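Local atomic coordinates of polysaccharide deacetylase (Bacillus anthracis, PDB entry 2J13), a protein that probably removes acetyl groups from peptidoglycan or related cell-wall polysaccharides, as a zinc-containing family 4 carbohydrate esterase. Residues N124-T136 / E160-Y172. Residues are numbered along the deposited sequence; the frame is centred on the assembly and turned at random. Where two conformers were deposited one is given.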
ATOM      1  N   ASN A 124       3.922  14.504 -16.361  1.00 27.35           N
ATOM      2  CA  ASN A 124       2.765  15.298 -16.726  0.50 27.37           C
ATOM      3  C   ASN A 124       1.432  14.591 -16.397  1.00 26.74           C
ATOM      4  O   ASN A 124       1.413  13.380 -16.050  1.00 25.68           O
ATOM      5  CB  ASN A 124       2.866  15.691 -18.212  0.50 27.75           C
ATOM      6  CG  ASN A 124       4.147  16.473 -18.528  0.50 29.65           C
ATOM      7  OD1 ASN A 124       4.703  17.168 -17.669  0.50 32.50           O
ATOM      8  ND2 ASN A 124       4.612  16.368 -19.762  0.50 32.59           N
ATOM      9  N   ASP A 125       0.327  15.311 -16.477  1.00 26.80           N
ATOM     10  CA  ASP A 125      -0.978  14.809 -16.012  1.00 28.16           C
ATOM     11  C   ASP A 125      -1.464  13.590 -16.824  1.00 28.69           C
ATOM     12  O   ASP A 125      -2.000  12.622 -16.265  1.00 28.52           O
ATOM     13  CB  ASP A 125      -2.061  15.874 -16.054  1.00 28.30           C
ATOM     14  CG  ASP A 125      -1.851  16.988 -15.049  1.00 30.25           C
ATOM     15  OD1 ASP A 125      -0.881  16.908 -14.254  1.00 31.79           O
ATOM     16  OD2 ASP A 125      -2.701  17.926 -15.044  1.00 32.58           O
ATOM     17  N   GLU A 126      -1.342  13.700 -18.142  1.00 29.35           N
ATOM     18  CA  GLU A 126      -1.667  12.604 -19.060  1.00 30.35           C
ATOM     19  C   GLU A 126      -0.890  11.320 -18.675  1.00 29.31           C
ATOM     20  O   GLU A 126      -1.456  10.213 -18.630  1.00 28.30           O
ATOM     21  CB  GLU A 126      -1.378  13.067 -20.504  1.00 32.07           C
ATOM     22  CG  GLU A 126      -0.008  13.816 -20.778  1.00 36.30           C
ATOM     23  CD  GLU A 126       0.097  15.367 -20.388  1.00 39.02           C
ATOM     24  OE1 GLU A 126      -0.713  15.939 -19.656  1.00 34.75           O
ATOM     25  OE2 GLU A 126       1.060  16.021 -20.843  1.00 46.32           O
ATOM     26  N   LYS A 127       0.394  11.478 -18.388  1.00 28.83           N
ATOM     27  CA  LYS A 127       1.266  10.369 -18.026  1.00 28.50           C
ATOM     28  C   LYS A 127       0.864   9.814 -16.673  1.00 26.82           C
ATOM     29  O   LYS A 127       0.810   8.580 -16.492  1.00 25.54           O
ATOM     30  CB  LYS A 127       2.733  10.824 -18.005  1.00 29.41           C
ATOM     31  CG  LYS A 127       3.743   9.755 -17.700  1.00 33.66           C
ATOM     32  CD  LYS A 127       3.554   8.495 -18.554  1.00 38.55           C
ATOM     33  CE  LYS A 127       4.606   7.443 -18.235  1.00 43.12           C
ATOM     34  NZ  LYS A 127       4.164   6.039 -18.594  1.00 46.48           N
ATOM     35  N   LEU A 128       0.578  10.669 -15.705  1.00 25.23           N
ATOM     36  CA  LEU A 128       0.142  10.163 -14.402  0.50 24.90           C
ATOM     37  C   LEU A 128      -1.151   9.357 -14.529  1.00 24.96           C
ATOM     38  O   LEU A 128      -1.305   8.284 -13.904  1.00 24.89           O
ATOM     39  CB  LEU A 128      -0.041  11.291 -13.379  0.50 25.17           C
ATOM     40  CG  LEU A 128      -0.453  10.789 -11.997  0.50 25.02           C
ATOM     41  CD1 LEU A 128       0.603   9.807 -11.442  0.50 23.73           C
ATOM     42  CD2 LEU A 128      -0.722  11.926 -11.017  0.50 25.07           C
ATOM     43  N   ARG A 129      -2.087   9.835 -15.347  1.00 24.43           N
ATOM     44  CA  ARG A 129      -3.358   9.131 -15.515  1.00 26.82           C
ATOM     45  C   ARG A 129      -3.086   7.782 -16.149  1.00 25.31           C
ATOM     46  O   ARG A 129      -3.670   6.779 -15.715  1.00 25.32           O
ATOM     47  CB  ARG A 129      -4.342   9.956 -16.384  1.00 27.11           C
ATOM     48  CG  ARG A 129      -4.940  11.109 -15.607  1.00 30.87           C
ATOM     49  CD  ARG A 129      -6.184  11.707 -16.212  1.00 32.90           C
ATOM     50  NE  ARG A 129      -6.371  13.064 -15.684  1.00 38.09           N
ATOM     51  CZ  ARG A 129      -5.865  14.163 -16.244  1.00 39.30           C
ATOM     52  NH1 ARG A 129      -5.134  14.088 -17.349  1.00 41.60           N
ATOM     53  NH2 ARG A 129      -6.081  15.341 -15.673  1.00 39.58           N
ATOM     54  N   GLU A 130      -2.174   7.720 -17.105  1.00 24.42           N
ATOM     55  CA  GLU A 130      -1.850   6.412 -17.768  1.00 25.43           C
ATOM     56  C   GLU A 130      -1.152   5.480 -16.792  1.00 24.61           C
ATOM     57  O   GLU A 130      -1.446   4.282 -16.744  1.00 24.08           O
ATOM     58  CB  GLU A 130      -0.963   6.624 -18.982  1.00 26.99           C
ATOM     59  CG  GLU A 130      -1.720   7.357 -20.054  1.00 32.07           C
ATOM     60  CD  GLU A 130      -0.891   7.892 -21.210  1.00 39.96           C
ATOM     61  OE1 GLU A 130       0.360   7.925 -21.138  1.00 44.08           O
ATOM     62  OE2 GLU A 130      -1.530   8.280 -22.223  1.00 44.77           O
ATOM     63  N   GLU A 131      -0.249   6.042 -15.987  1.00 23.46           N
ATOM     64  CA  GLU A 131       0.498   5.252 -15.000  1.00 23.25           C
ATOM     65  C   GLU A 131      -0.429   4.570 -13.996  1.00 22.53           C
ATOM     66  O   GLU A 131      -0.138   3.420 -13.602  1.00 22.82           O
ATOM     67  CB  GLU A 131       1.506   6.147 -14.253  1.00 23.35           C
ATOM     68  CG  GLU A 131       2.748   6.503 -15.087  1.00 24.56           C
ATOM     69  CD  GLU A 131       3.738   5.380 -15.152  1.00 27.34           C
ATOM     70  OE1 GLU A 131       3.829   4.606 -14.172  1.00 28.15           O
ATOM     71  OE2 GLU A 131       4.436   5.243 -16.167  1.00 31.56           O
ATOM     72  N   LEU A 132      -1.513   5.244 -13.584  1.00 20.70           N
ATOM     73  CA  LEU A 132      -2.497   4.657 -12.643  1.00 20.85           C
ATOM     74  C   LEU A 132      -3.496   3.759 -13.367  1.00 20.31           C
ATOM     75  O   LEU A 132      -3.730   2.630 -12.956  1.00 20.41           O
ATOM     76  CB  LEU A 132      -3.247   5.737 -11.883  1.00 20.94           C
ATOM     77  CG  LEU A 132      -2.349   6.555 -10.950  1.00 22.83           C
ATOM     78  CD1 LEU A 132      -3.200   7.659 -10.369  1.00 26.34           C
ATOM     79  CD2 LEU A 132      -1.704   5.691  -9.877  1.00 24.99           C
ATOM     80  N   THR A 133      -4.070   4.255 -14.459  1.00 21.33           N
ATOM     81  CA  THR A 133      -5.134   3.523 -15.146  1.00 22.62           C
ATOM     82  C   THR A 133      -4.632   2.209 -15.709  1.00 21.55           C
ATOM     83  O   THR A 133      -5.366   1.197 -15.649  1.00 23.13           O
ATOM     84  CB  THR A 133      -5.757   4.372 -16.268  1.00 24.19           C
ATOM     85  OG1 THR A 133      -6.275   5.595 -15.698  1.00 26.10           O
ATOM     86  CG2 THR A 133      -6.897   3.588 -16.936  1.00 27.37           C
ATOM     87  N   SER A 134      -3.423   2.175 -16.234  1.00 21.49           N
ATOM     88  CA  SER A 134      -2.872   0.943 -16.791  1.00 21.87           C
ATOM     89  C   SER A 134      -2.771  -0.180 -15.754  1.00 20.59           C
ATOM     90  O   SER A 134      -3.119  -1.335 -16.043  1.00 22.27           O
ATOM     91  CB  SER A 134      -1.541   1.174 -17.485  1.00 23.45           C
ATOM     92  OG  SER A 134      -0.574   1.680 -16.630  1.00 24.15           O
ATOM     93  N   VAL A 135      -2.302   0.134 -14.556  1.00 19.14           N
ATOM     94  CA  VAL A 135      -2.251  -0.845 -13.480  1.00 19.52           C
ATOM     95  C   VAL A 135      -3.630  -1.275 -13.036  1.00 19.81           C
ATOM     96  O   VAL A 135      -3.866  -2.476 -12.815  1.00 22.43           O
ATOM     97  CB  VAL A 135      -1.416  -0.329 -12.236  1.00 18.09           C
ATOM     98  CG1 VAL A 135      -1.512  -1.270 -11.028  1.00 20.64           C
ATOM     99  CG2 VAL A 135       0.020  -0.176 -12.601  1.00 20.99           C
ATOM    100  N   THR A 136      -4.550  -0.340 -12.877  1.00 20.21           N
ATOM    101  CA  THR A 136      -5.905  -0.668 -12.433  1.00 20.71           C
ATOM    102  C   THR A 136      -6.572  -1.642 -13.393  1.00 21.12           C
ATOM    103  O   THR A 136      -7.082  -2.680 -12.993  1.00 22.00           O
ATOM    104  CB  THR A 136      -6.763   0.575 -12.239  1.00 21.25           C
ATOM    105  OG1 THR A 136      -6.244   1.309 -11.110  1.00 20.15           O
ATOM    106  CG2 THR A 136      -8.222   0.206 -11.964  1.00 20.85           C
ATOM    107  N   GLU A 160       0.751  18.471  -3.546  1.00 26.01           N
ATOM    108  CA  GLU A 160      -0.665  18.754  -3.542  1.00 27.43           C
ATOM    109  C   GLU A 160      -1.336  18.331  -4.851  1.00 26.13           C
ATOM    110  O   GLU A 160      -2.434  17.753  -4.846  1.00 25.87           O
ATOM    111  CB  GLU A 160      -0.916  20.252  -3.289  1.00 28.11           C
ATOM    112  CG  GLU A 160      -2.352  20.507  -2.940  1.00 30.74           C
ATOM    113  CD  GLU A 160      -2.732  21.987  -2.866  1.00 32.33           C
ATOM    114  OE1 GLU A 160      -2.030  22.853  -3.450  1.00 37.75           O
ATOM    115  OE2 GLU A 160      -3.778  22.243  -2.221  1.00 39.15           O
ATOM    116  N   ARG A 161      -0.692  18.640  -5.969  1.00 26.35           N
ATOM    117  CA  ARG A 161      -1.249  18.300  -7.281  1.00 26.32           C
ATOM    118  C   ARG A 161      -1.451  16.797  -7.453  1.00 25.80           C
ATOM    119  O   ARG A 161      -2.533  16.364  -7.847  1.00 25.41           O
ATOM    120  CB  ARG A 161      -0.368  18.822  -8.398  1.00 27.28           C
ATOM    121  CG  ARG A 161      -1.051  18.700  -9.760  1.00 29.71           C
ATOM    122  CD  ARG A 161      -0.101  18.773 -10.874  1.00 30.64           C
ATOM    123  NE  ARG A 161      -0.838  19.004 -12.110  1.00 31.68           N
ATOM    124  CZ  ARG A 161      -1.309  20.192 -12.457  1.00 31.41           C
ATOM    125  NH1 ARG A 161      -1.100  21.248 -11.670  1.00 32.68           N
ATOM    126  NH2 ARG A 161      -1.999  20.318 -13.583  1.00 32.00           N
ATOM    127  N   THR A 162      -0.431  16.019  -7.131  1.00 24.97           N
ATOM    128  CA  THR A 162      -0.495  14.557  -7.389  1.00 24.40           C
ATOM    129  C   THR A 162      -1.527  13.882  -6.475  1.00 23.68           C
ATOM    130  O   THR A 162      -2.226  12.955  -6.893  1.00 23.11           O
ATOM    131  CB  THR A 162       0.881  13.865  -7.303  1.00 23.82           C
ATOM    132  OG1 THR A 162       1.382  13.890  -5.958  1.00 23.87           O
ATOM    133  CG2 THR A 162       1.902  14.485  -8.232  1.00 25.48           C
ATOM    134  N   LEU A 163      -1.609  14.316  -5.212  1.00 22.90           N
ATOM    135  CA  LEU A 163      -2.646  13.862  -4.302  1.00 23.30           C
ATOM    136  C   LEU A 163      -4.022  14.164  -4.840  1.00 23.11           C
ATOM    137  O   LEU A 163      -4.889  13.297  -4.907  1.00 24.29           O
ATOM    138  CB  LEU A 163      -2.461  14.510  -2.915  1.00 23.29           C
ATOM    139  CG  LEU A 163      -1.211  14.146  -2.166  1.00 23.82           C
ATOM    140  CD1 LEU A 163      -1.079  15.002  -0.879  1.00 24.04           C
ATOM    141  CD2 LEU A 163      -1.169  12.621  -1.825  1.00 25.09           C
ATOM    142  N   ALA A 164      -4.237  15.398  -5.282  1.00 23.66           N
ATOM    143  CA  ALA A 164      -5.543  15.797  -5.767  1.00 24.58           C
ATOM    144  C   ALA A 164      -5.935  15.074  -7.081  1.00 24.87           C
ATOM    145  O   ALA A 164      -7.064  14.680  -7.236  1.00 25.43           O
ATOM    146  CB  ALA A 164      -5.612  17.328  -5.924  1.00 24.62           C
ATOM    147  N   LEU A 165      -4.984  14.892  -7.987  1.00 25.78           N
ATOM    148  CA  LEU A 165      -5.239  14.184  -9.257  0.50 25.86           C
ATOM    149  C   LEU A 165      -5.569  12.720  -9.002  1.00 25.68           C
ATOM    150  O   LEU A 165      -6.474  12.148  -9.628  1.00 25.95           O
ATOM    151  CB  LEU A 165      -4.035  14.288 -10.187  0.50 26.38           C
ATOM    152  CG  LEU A 165      -3.651  15.676 -10.720  0.50 27.88           C
ATOM    153  CD1 LEU A 165      -2.382  15.572 -11.532  0.50 29.58           C
ATOM    154  CD2 LEU A 165      -4.780  16.299 -11.523  0.50 29.60           C
ATOM    155  N   THR A 166      -4.862  12.122  -8.060  1.00 25.06           N
ATOM    156  CA  THR A 166      -5.120  10.721  -7.682  1.00 24.09           C
ATOM    157  C   THR A 166      -6.530  10.549  -7.096  1.00 24.37           C
ATOM    158  O   THR A 166      -7.249   9.647  -7.491  1.00 24.24           O
ATOM    159  CB  THR A 166      -4.010  10.245  -6.710  1.00 23.76           C
ATOM    160  OG1 THR A 166      -2.730  10.371  -7.383  1.00 23.20           O
ATOM    161  CG2 THR A 166      -4.254   8.766  -6.230  1.00 24.59           C
ATOM    162  N   LYS A 167      -6.935  11.412  -6.164  1.00 25.07           N
ATOM    163  CA  LYS A 167      -8.282  11.403  -5.611  1.00 26.90           C
ATOM    164  C   LYS A 167      -9.357  11.621  -6.676  1.00 27.27           C
ATOM    165  O   LYS A 167     -10.394  10.965  -6.668  1.00 27.28           O
ATOM    166  CB  LYS A 167      -8.422  12.485  -4.532  1.00 26.95           C
ATOM    167  CG  LYS A 167      -9.807  12.667  -3.955  1.00 29.38           C
ATOM    168  CD  LYS A 167      -9.772  13.827  -2.950  1.00 29.92           C
ATOM    169  CE  LYS A 167     -11.130  14.414  -2.632  1.00 34.52           C
ATOM    170  NZ  LYS A 167     -10.945  15.540  -1.626  1.00 37.55           N
ATOM    171  N   GLU A 168      -9.107  12.562  -7.570  1.00 29.01           N
ATOM    172  CA  GLU A 168     -10.044  12.883  -8.644  1.00 31.22           C
ATOM    173  C   GLU A 168     -10.296  11.673  -9.529  1.00 30.92           C
ATOM    174  O   GLU A 168     -11.419  11.490 -10.034  1.00 31.93           O
ATOM    175  CB  GLU A 168      -9.442  14.036  -9.447  1.00 31.39           C
ATOM    176  CG  GLU A 168     -10.244  14.590 -10.604  1.00 34.85           C
ATOM    177  CD  GLU A 168      -9.387  15.582 -11.421  1.00 37.04           C
ATOM    178  OE1 GLU A 168      -8.624  16.376 -10.798  1.00 44.90           O
ATOM    179  OE2 GLU A 168      -9.450  15.553 -12.675  1.00 45.47           O
ATOM    180  N   MET A 169      -9.270  10.844  -9.718  1.00 30.77           N
ATOM    181  CA  MET A 169      -9.403   9.598 -10.487  1.00 31.67           C
ATOM    182  C   MET A 169     -10.095   8.467  -9.719  1.00 30.29           C
ATOM    183  O   MET A 169     -10.342   7.421 -10.280  1.00 30.70           O
ATOM    184  CB  MET A 169      -8.045   9.139 -11.000  1.00 30.95           C
ATOM    185  CG  MET A 169      -7.360  10.135 -11.941  1.00 33.86           C
ATOM    186  SD  MET A 169      -5.808   9.535 -12.535  1.00 37.43           S
ATOM    187  CE  MET A 169      -6.304   8.078 -13.466  1.00 38.96           C
ATOM    188  N   GLY A 170     -10.403   8.693  -8.443  1.00 28.72           N
ATOM    189  CA  GLY A 170     -11.208   7.791  -7.653  1.00 28.56           C
ATOM    190  C   GLY A 170     -10.412   6.921  -6.699  1.00 27.38           C
ATOM    191  O   GLY A 170     -10.939   5.912  -6.198  1.00 29.27           O
ATOM    192  N   TYR A 171      -9.172   7.312  -6.419  1.00 25.75           N
ATOM    193  CA  TYR A 171      -8.300   6.554  -5.505  1.00 23.72           C
ATOM    194  C   TYR A 171      -8.037   7.249  -4.191  1.00 23.81           C
ATOM    195  O   TYR A 171      -7.955   8.471  -4.140  1.00 24.53           O
ATOM    196  CB  TYR A 171      -6.946   6.324  -6.172  1.00 22.77           C
ATOM    197  CG  TYR A 171      -7.039   5.638  -7.513  1.00 21.70           C
ATOM    198  CD1 TYR A 171      -7.248   4.268  -7.592  1.00 23.56           C
ATOM    199  CD2 TYR A 171      -6.836   6.357  -8.684  1.00 20.93           C
ATOM    200  CE1 TYR A 171      -7.318   3.616  -8.832  1.00 22.66           C
ATOM    201  CE2 TYR A 171      -6.892   5.731  -9.929  1.00 23.01           C
ATOM    202  CZ  TYR A 171      -7.120   4.361  -9.997  1.00 24.51           C
ATOM    203  OH  TYR A 171      -7.194   3.744 -11.228  1.00 24.56           O
ATOM    204  N   TYR A 172      -7.887   6.443  -3.136  1.00 22.29           N
ATOM    205  CA  TYR A 172      -7.215   6.904  -1.910  1.00 22.57           C
ATOM    206  C   TYR A 172      -5.698   6.904  -2.094  1.00 21.79           C
ATOM    207  O   TYR A 172      -5.097   5.991  -2.688  1.00 21.69           O
ATOM    208  CB  TYR A 172      -7.523   6.016  -0.722  1.00 23.68           C
ATOM    209  CG  TYR A 172      -8.972   5.944  -0.309  1.00 25.41           C
ATOM    210  CD1 TYR A 172      -9.514   6.899   0.532  1.00 27.52           C
ATOM    211  CD2 TYR A 172      -9.777   4.904  -0.730  1.00 26.83           C
ATOM    212  CE1 TYR A 172     -10.843   6.797   0.947  1.00 29.69           C
ATOM    213  CE2 TYR A 172     -11.102   4.795  -0.331  1.00 29.00           C
ATOM    214  CZ  TYR A 172     -11.626   5.744   0.488  1.00 28.72           C
ATOM    215  OH  TYR A 172     -12.943   5.623   0.876  1.00 32.58           O
TER
HETATM  216  O   HOH W   1      -7.939   5.084 -13.402  1.00 33.34           O
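With CG anti to the backbone N (chi1 -170°) and an extended chain beyond it, R161 reaches across to D125, whose chi1 of -68° leaves the carboxylate facing it. The guanidinium grips the carboxylate side-on: NE meets OD1 at 3.0 Å and NH2 meets OD2 at 2.9 Å, both oxygens using syn lone pairs and the planes nearly coplanar. A short acid and a long base suit this partly exposed end of the pair. Deeper in, branched leucines fill the gap between the helices, CD2 of L128 resting on CD1 of L165 at 4.0 Å. M169, unbranched and bent at its last torsion, threads further: its SD lies 3.6 Å from R129 CG and also touches L132 CD1, while its methyl CE lies 3.3 Å from T133 OG1, which donates to R129 O. G170, at a positive phi glycine accepts readily, forms a Schellman motif, with two bonds back into the last turn. T136 OG1 meets the Y171 ring at its edge, hydrogen-bonded to Y171 OH at 2.6 Å; a water joins Y171 OH to T133 OG1. The axes of 125-136 and 160-168 cross at -50°, and L132, T166 and Y171 all pack on strand 150-151.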